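Local coordinates for protein peptidoglycan synthase activator LpoP (Pseudomonas aeruginosa, PDB 6W5Q) that probably activates a peptidoglycan synthase in cell-wall assembly, the chain here being the globular C-terminal, tetratricopeptide-repeat domain of the lipoprotein, at residues V51-A56 against P83-G88; V58-G63 against I93-E98. All coordinates share one frame; numbering follows the deposited sequence.

Contact 1: V51-A56 against P83-G88; sequences VLYRLA and PALQAG
Tyr53 reaches from helix 49-61 to the start of helix 83-99 and makes every touch between residues 51-56 and 83-88, meeting Leu85 and Gly88. The contact joins two non-consecutive helices of the all-helical tetratricopeptide-repeat array. The apolar part lies at the base of the tyrosine. Leu85 CD1 stands 4.1 Å from Tyr53 CB and equally 4.1 Å from Tyr53 CG, coming obliquely to the ring, and the two side chains slide past each other in opposite directions. The leucine does not start out toward the tyrosine, but with CG anti to the backbone N (chi1 -176°) and the second torsion at 45°, its end bends nearer. The remaining touch is between ring and backbone. Tyr53 CE1 meets Gly88 C at 3.7 Å, and Gly88 O lies in the ring plane at the edge, 3.7 Å from the same CE1. The ring edge thus rests against a peptide carbonyl, with no hydrogen bond between the segments. Gly88 has no side chain, and the tyrosine edge lies directly on the helix backbone. Together the three residues, all partly exposed, bury 132 Å² between the segments. Further along helix 83-99, Leu89 and Leu92 also touch Tyr53. Helix 65-78 comes between these two helices in the chain and receives Leu52 and Ala56, while Val51 and Leu55 turn to helix 31-44 and Val51 and Arg54 also touch helix 13-28.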
ATOM      1  N   VAL A  51      -3.568  -3.864  -4.970  1.00 32.47           N
ATOM      2  CA  VAL A  51      -4.313  -2.614  -4.900  1.00 33.67           C
ATOM      3  C   VAL A  51      -4.034  -1.919  -3.579  1.00 29.89           C
ATOM      4  O   VAL A  51      -3.750  -0.714  -3.538  1.00 27.93           O
ATOM      5  CB  VAL A  51      -5.817  -2.866  -5.094  1.00 34.58           C
ATOM      6  CG1 VAL A  51      -6.598  -1.584  -4.825  1.00 34.54           C
ATOM      7  CG2 VAL A  51      -6.084  -3.350  -6.486  1.00 31.30           C
ATOM      8  N   LEU A  52      -4.103  -2.676  -2.481  1.00 32.61           N
ATOM      9  CA  LEU A  52      -3.880  -2.110  -1.149  1.00 33.78           C
ATOM     10  C   LEU A  52      -2.458  -1.584  -1.004  1.00 32.50           C
ATOM     11  O   LEU A  52      -2.232  -0.528  -0.394  1.00 25.82           O
ATOM     12  CB  LEU A  52      -4.197  -3.172  -0.087  1.00 27.56           C
ATOM     13  CG  LEU A  52      -5.690  -3.524  -0.154  1.00 33.94           C
ATOM     14  CD1 LEU A  52      -6.079  -4.660   0.731  1.00 35.00           C
ATOM     15  CD2 LEU A  52      -6.540  -2.309   0.171  1.00 33.92           C
ATOM     16  N   TYR A  53      -1.491  -2.291  -1.593  1.00 36.34           N
ATOM     17  CA  TYR A  53      -0.106  -1.837  -1.576  1.00 35.21           C
ATOM     18  C   TYR A  53       0.036  -0.440  -2.173  1.00 33.29           C
ATOM     19  O   TYR A  53       0.685   0.438  -1.590  1.00 35.50           O
ATOM     20  CB  TYR A  53       0.764  -2.832  -2.337  1.00 33.03           C
ATOM     21  CG  TYR A  53       2.201  -2.388  -2.440  1.00 32.84           C
ATOM     22  CD1 TYR A  53       3.075  -2.559  -1.370  1.00 35.11           C
ATOM     23  CD2 TYR A  53       2.688  -1.805  -3.607  1.00 42.51           C
ATOM     24  CE1 TYR A  53       4.402  -2.163  -1.456  1.00 41.12           C
ATOM     25  CE2 TYR A  53       4.010  -1.404  -3.705  1.00 46.69           C
ATOM     26  CZ  TYR A  53       4.864  -1.587  -2.624  1.00 47.37           C
ATOM     27  OH  TYR A  53       6.178  -1.188  -2.708  1.00 53.63           O
ATOM     28  N   ARG A  54      -0.561  -0.218  -3.341  1.00 30.73           N
ATOM     29  CA  ARG A  54      -0.472   1.095  -3.977  1.00 29.48           C
ATOM     30  C   ARG A  54      -1.276   2.129  -3.210  1.00 29.81           C
ATOM     31  O   ARG A  54      -0.890   3.304  -3.137  1.00 28.73           O
ATOM     32  CB  ARG A  54      -0.980   1.021  -5.424  1.00 30.87           C
ATOM     33  CG  ARG A  54      -0.424  -0.147  -6.184  1.00 38.20           C
ATOM     34  CD  ARG A  54      -0.282   0.132  -7.657  1.00 50.19           C
ATOM     35  NE  ARG A  54       0.429  -0.971  -8.289  1.00 53.83           N
ATOM     36  CZ  ARG A  54       0.997  -0.920  -9.488  1.00 61.21           C
ATOM     37  NH1 ARG A  54       0.945   0.192 -10.219  1.00 65.06           N
ATOM     38  NH2 ARG A  54       1.626  -1.990  -9.951  1.00 64.27           N
ATOM     39  N   LEU A  55      -2.430   1.722  -2.685  1.00 26.06           N
ATOM     40  CA  LEU A  55      -3.241   2.636  -1.893  1.00 30.05           C
ATOM     41  C   LEU A  55      -2.483   3.093  -0.650  1.00 29.82           C
ATOM     42  O   LEU A  55      -2.441   4.288  -0.340  1.00 30.16           O
ATOM     43  CB  LEU A  55      -4.560   1.955  -1.528  1.00 27.72           C
ATOM     44  CG  LEU A  55      -5.567   2.823  -0.770  1.00 31.36           C
ATOM     45  CD1 LEU A  55      -5.626   4.204  -1.389  1.00 26.76           C
ATOM     46  CD2 LEU A  55      -6.954   2.159  -0.733  1.00 30.72           C
ATOM     47  N   ALA A  56      -1.833   2.158   0.052  1.00 30.37           N
ATOM     48  CA  ALA A  56      -1.042   2.535   1.220  1.00 29.81           C
ATOM     49  C   ALA A  56       0.088   3.471   0.823  1.00 30.91           C
ATOM     50  O   ALA A  56       0.431   4.394   1.565  1.00 27.58           O
ATOM     51  CB  ALA A  56      -0.490   1.281   1.908  1.00 27.88           C
ATOM     52  N   PRO A  83       5.686 -13.604  -1.236  1.00 51.52           N
ATOM     53  CA  PRO A  83       6.723 -13.063  -0.337  1.00 45.47           C
ATOM     54  C   PRO A  83       7.271 -11.713  -0.755  1.00 43.43           C
ATOM     55  O   PRO A  83       7.504 -10.854   0.107  1.00 47.47           O
ATOM     56  CB  PRO A  83       7.818 -14.142  -0.368  1.00 46.58           C
ATOM     57  CG  PRO A  83       7.158 -15.368  -0.950  1.00 50.02           C
ATOM     58  CD  PRO A  83       6.104 -14.860  -1.879  1.00 52.10           C
ATOM     59  N   ALA A  84       7.509 -11.506  -2.051  1.00 46.80           N
ATOM     60  CA  ALA A  84       7.974 -10.204  -2.518  1.00 41.02           C
ATOM     61  C   ALA A  84       7.001  -9.107  -2.122  1.00 40.20           C
ATOM     62  O   ALA A  84       7.414  -8.016  -1.719  1.00 39.73           O
ATOM     63  CB  ALA A  84       8.162 -10.229  -4.035  1.00 44.85           C
ATOM     64  N   LEU A  85       5.703  -9.394  -2.204  1.00 43.33           N
ATOM     65  CA  LEU A  85       4.688  -8.393  -1.895  1.00 40.95           C
ATOM     66  C   LEU A  85       4.588  -8.156  -0.395  1.00 38.08           C
ATOM     67  O   LEU A  85       4.401  -7.019   0.051  1.00 37.23           O
ATOM     68  CB  LEU A  85       3.344  -8.842  -2.466  1.00 38.78           C
ATOM     69  CG  LEU A  85       2.152  -7.891  -2.336  1.00 38.45           C
ATOM     70  CD1 LEU A  85       2.530  -6.474  -2.698  1.00 34.04           C
ATOM     71  CD2 LEU A  85       1.004  -8.368  -3.217  1.00 46.22           C
ATOM     72  N   GLN A  86       4.706  -9.220   0.400  1.00 37.82           N
ATOM     73  CA  GLN A  86       4.685  -9.066   1.847  1.00 38.20           C
ATOM     74  C   GLN A  86       5.879  -8.255   2.322  1.00 39.01           C
ATOM     75  O   GLN A  86       5.739  -7.402   3.205  1.00 35.07           O
ATOM     76  CB  GLN A  86       4.677 -10.432   2.512  1.00 40.50           C
ATOM     77  CG  GLN A  86       3.591 -11.341   1.999  1.00 47.45           C
ATOM     78  CD  GLN A  86       3.726 -12.746   2.533  1.00 49.36           C
ATOM     79  OE1 GLN A  86       3.539 -13.726   1.807  1.00 54.24           O
ATOM     80  NE2 GLN A  86       4.040 -12.854   3.810  1.00 48.55           N
ATOM     81  N   ALA A  87       7.062  -8.529   1.759  1.00 38.88           N
ATOM     82  CA  ALA A  87       8.241  -7.708   2.033  1.00 38.81           C
ATOM     83  C   ALA A  87       7.962  -6.242   1.721  1.00 34.39           C
ATOM     84  O   ALA A  87       8.254  -5.352   2.531  1.00 36.47           O
ATOM     85  CB  ALA A  87       9.440  -8.213   1.219  1.00 35.90           C
ATOM     86  N   GLY A  88       7.389  -5.972   0.549  1.00 32.07           N
ATOM     87  CA  GLY A  88       7.033  -4.602   0.214  1.00 32.75           C
ATOM     88  C   GLY A  88       6.089  -3.979   1.224  1.00 30.90           C
ATOM     89  O   GLY A  88       6.300  -2.850   1.677  1.00 32.34           O
TER

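Contact 2: V58-G63 against I93-E98; sequences VRLAQG and IAQARE
Ala96 and Gln95 of helix 83-99 receive Leu60, whose side chain sets out toward them from the last turn of helix 49-61. The setting is the all-helical array of a tetratricopeptide repeat fold, and the two helices joined here are not consecutive: helix 65-78 intervenes in the chain. At its root, Leu60 CB is directed toward the other segment but touches none of its atoms closely. The next atom, CG, stands opposite the backbone N (chi1 -175°), which carries the branch outward, and the two methyls spread over neighbouring residues of the facing helix. Leu60 CD1 goes to the small residue: it lies 4.1 Å from Ala96 CA and 4.3 Å from Ala96 CB, so it rests on the backbone as much as on the methyl. This is also where the helices run closest within the two segments, the CA atoms of Leu60 and Ala96 being 6.7 Å apart. Leu60 CD2 takes the other direction and packs against the aliphatic start of the glutamine, 3.8 Å from Gln95 CB. Gln95 is extended beyond CG and crosses the leucine at about a right angle, its outer end passing across the same methyl. The contact is van der Waals, mostly between carbon atoms, with no hydrogen bond across it, and buries 119 Å² in all. Arg97 forms salt bridges with Asp102 and Glu69, and Glu98 with Arg110. Just past Leu60, helix 49-61 closes in a Schellman motif: Gly63 takes a positive phi of 85°, and its N donates to Leu60 O at 2.9 Å.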
ATOM      1  N   VAL A  58       0.136   5.733  -1.690  1.00 33.15           N
ATOM      2  CA  VAL A  58      -0.398   7.064  -1.957  1.00 31.00           C
ATOM      3  C   VAL A  58      -0.737   7.777  -0.655  1.00 31.47           C
ATOM      4  O   VAL A  58      -0.438   8.967  -0.492  1.00 30.53           O
ATOM      5  CB  VAL A  58      -1.622   6.957  -2.885  1.00 29.00           C
ATOM      6  CG1 VAL A  58      -2.305   8.309  -3.053  1.00 32.82           C
ATOM      7  CG2 VAL A  58      -1.174   6.417  -4.217  1.00 33.63           C
ATOM      8  N   ARG A  59      -1.380   7.070   0.284  1.00 29.33           N
ATOM      9  CA  ARG A  59      -1.698   7.683   1.573  1.00 32.85           C
ATOM     10  C   ARG A  59      -0.432   8.053   2.312  1.00 30.00           C
ATOM     11  O   ARG A  59      -0.352   9.120   2.933  1.00 28.91           O
ATOM     12  CB  ARG A  59      -2.523   6.741   2.443  1.00 26.50           C
ATOM     13  CG  ARG A  59      -3.809   6.249   1.804  1.00 33.66           C
ATOM     14  CD  ARG A  59      -5.018   6.730   2.561  1.00 35.42           C
ATOM     15  NE  ARG A  59      -6.290   6.396   1.909  1.00 34.00           N
ATOM     16  CZ  ARG A  59      -7.100   7.261   1.299  1.00 32.15           C
ATOM     17  NH1 ARG A  59      -6.795   8.564   1.249  1.00 30.92           N
ATOM     18  NH2 ARG A  59      -8.227   6.815   0.762  1.00 33.14           N
ATOM     19  N   LEU A  60       0.558   7.162   2.294  1.00 32.80           N
ATOM     20  CA  LEU A  60       1.820   7.487   2.935  1.00 33.17           C
ATOM     21  C   LEU A  60       2.439   8.714   2.281  1.00 34.93           C
ATOM     22  O   LEU A  60       2.956   9.606   2.966  1.00 34.18           O
ATOM     23  CB  LEU A  60       2.762   6.288   2.865  1.00 31.86           C
ATOM     24  CG  LEU A  60       4.082   6.460   3.613  1.00 38.68           C
ATOM     25  CD1 LEU A  60       3.842   6.825   5.067  1.00 36.08           C
ATOM     26  CD2 LEU A  60       4.871   5.183   3.497  1.00 33.13           C
ATOM     27  N   ALA A  61       2.358   8.798   0.951  1.00 31.72           N
ATOM     28  CA  ALA A  61       2.923   9.951   0.274  1.00 31.99           C
ATOM     29  C   ALA A  61       2.149  11.228   0.596  1.00 34.38           C
ATOM     30  O   ALA A  61       2.727  12.312   0.565  1.00 38.48           O
ATOM     31  CB  ALA A  61       2.979   9.697  -1.231  1.00 29.03           C
ATOM     32  N   GLN A  62       0.859  11.128   0.932  1.00 33.71           N
ATOM     33  CA  GLN A  62       0.119  12.306   1.378  1.00 35.34           C
ATOM     34  C   GLN A  62       0.448  12.705   2.809  1.00 37.29           C
ATOM     35  O   GLN A  62      -0.085  13.713   3.282  1.00 34.69           O
ATOM     36  CB  GLN A  62      -1.405  12.093   1.243  1.00 29.90           C
ATOM     37  CG  GLN A  62      -1.868  11.992  -0.219  1.00 33.76           C
ATOM     38  CD  GLN A  62      -3.348  11.622  -0.377  1.00 41.92           C
ATOM     39  OE1 GLN A  62      -3.788  10.537   0.027  1.00 34.92           O
ATOM     40  NE2 GLN A  62      -4.121  12.532  -0.973  1.00 43.84           N
ATOM     41  N   GLY A  63       1.301  11.947   3.504  1.00 36.01           N
ATOM     42  CA  GLY A  63       1.553  12.188   4.909  1.00 44.85           C
ATOM     43  C   GLY A  63       0.565  11.542   5.857  1.00 44.88           C
ATOM     44  O   GLY A  63       0.651  11.776   7.063  1.00 43.95           O
ATOM     45  N   ILE A  93       4.914  -0.515   6.067  1.00 28.44           N
ATOM     46  CA  ILE A  93       4.475  -0.401   7.457  1.00 31.61           C
ATOM     47  C   ILE A  93       5.576   0.217   8.317  1.00 27.57           C
ATOM     48  O   ILE A  93       5.307   1.063   9.177  1.00 29.08           O
ATOM     49  CB  ILE A  93       4.037  -1.784   7.977  1.00 29.78           C
ATOM     50  CG1 ILE A  93       2.771  -2.236   7.246  1.00 26.79           C
ATOM     51  CG2 ILE A  93       3.860  -1.776   9.500  1.00 33.09           C
ATOM     52  CD1 ILE A  93       2.405  -3.673   7.478  1.00 30.56           C
ATOM     53  N   ALA A  94       6.830  -0.196   8.090  1.00 32.13           N
ATOM     54  CA  ALA A  94       7.972   0.402   8.771  1.00 33.80           C
ATOM     55  C   ALA A  94       8.014   1.904   8.540  1.00 31.68           C
ATOM     56  O   ALA A  94       8.237   2.689   9.469  1.00 36.89           O
ATOM     57  CB  ALA A  94       9.273  -0.239   8.278  1.00 27.55           C
ATOM     58  N   GLN A  95       7.812   2.321   7.292  1.00 30.80           N
ATOM     59  CA  GLN A  95       7.898   3.739   6.970  1.00 31.79           C
ATOM     60  C   GLN A  95       6.758   4.508   7.595  1.00 36.26           C
ATOM     61  O   GLN A  95       6.940   5.656   8.013  1.00 35.90           O
ATOM     62  CB  GLN A  95       7.914   3.926   5.461  1.00 37.69           C
ATOM     63  CG  GLN A  95       9.089   3.267   4.807  1.00 34.10           C
ATOM     64  CD  GLN A  95       9.183   3.624   3.363  1.00 40.20           C
ATOM     65  OE1 GLN A  95       9.985   3.048   2.616  1.00 45.91           O
ATOM     66  NE2 GLN A  95       8.355   4.578   2.936  1.00 31.89           N
ATOM     67  N   ALA A  96       5.587   3.877   7.693  1.00 30.38           N
ATOM     68  CA  ALA A  96       4.450   4.509   8.356  1.00 34.45           C
ATOM     69  C   ALA A  96       4.659   4.611   9.871  1.00 33.41           C
ATOM     70  O   ALA A  96       4.225   5.587  10.492  1.00 32.41           O
ATOM     71  CB  ALA A  96       3.174   3.729   8.034  1.00 28.78           C
ATOM     72  N   ARG A  97       5.287   3.600  10.497  1.00 33.88           N
ATOM     73  CA  ARG A  97       5.590   3.719  11.927  1.00 33.67           C
ATOM     74  C   ARG A  97       6.590   4.834  12.171  1.00 33.99           C
ATOM     75  O   ARG A  97       6.423   5.633  13.100  1.00 30.75           O
ATOM     76  CB  ARG A  97       6.143   2.406  12.492  1.00 31.21           C
ATOM     77  CG  ARG A  97       5.221   1.206  12.321  1.00 35.14           C
ATOM     78  CD  ARG A  97       3.897   1.446  12.988  1.00 34.04           C
ATOM     79  NE  ARG A  97       4.037   2.082  14.287  1.00 36.40           N
ATOM     80  CZ  ARG A  97       3.010   2.415  15.059  1.00 38.50           C
ATOM     81  NH1 ARG A  97       1.776   2.173  14.653  1.00 38.74           N
ATOM     82  NH2 ARG A  97       3.217   2.990  16.236  1.00 36.81           N
ATOM     83  N   GLU A  98       7.645   4.882  11.348  1.00 33.55           N
ATOM     84  CA  GLU A  98       8.665   5.927  11.432  1.00 34.57           C
ATOM     85  C   GLU A  98       8.051   7.322  11.423  1.00 37.61           C
ATOM     86  O   GLU A  98       8.410   8.184  12.234  1.00 36.27           O
ATOM     87  CB  GLU A  98       9.639   5.787  10.254  1.00 36.85           C
ATOM     88  CG  GLU A  98      10.735   4.786  10.472  1.00 43.91           C
ATOM     89  CD  GLU A  98      11.669   4.640   9.278  1.00 46.97           C
ATOM     90  OE1 GLU A  98      11.233   4.861   8.120  1.00 41.86           O
ATOM     91  OE2 GLU A  98      12.845   4.290   9.507  1.00 53.66           O
TER

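In the fold
Both contacts join helix 49-61 to helix 83-99, at places whose centres are about 13 Å apart, and the segments alternate along the chain. Contact 1 is the surface contact and lies near the start of helix 83-99, although its centre is about 5 Å from that of the chain. Contact 2, about 9 Å out, is nevertheless the buried one, with two of its three touching residues buried. Their chemistry differs accordingly: contact 1 sets an aromatic edge on a glycine carbonyl, whereas contact 2 is leucine methyls on an alanine and a glutamine stem.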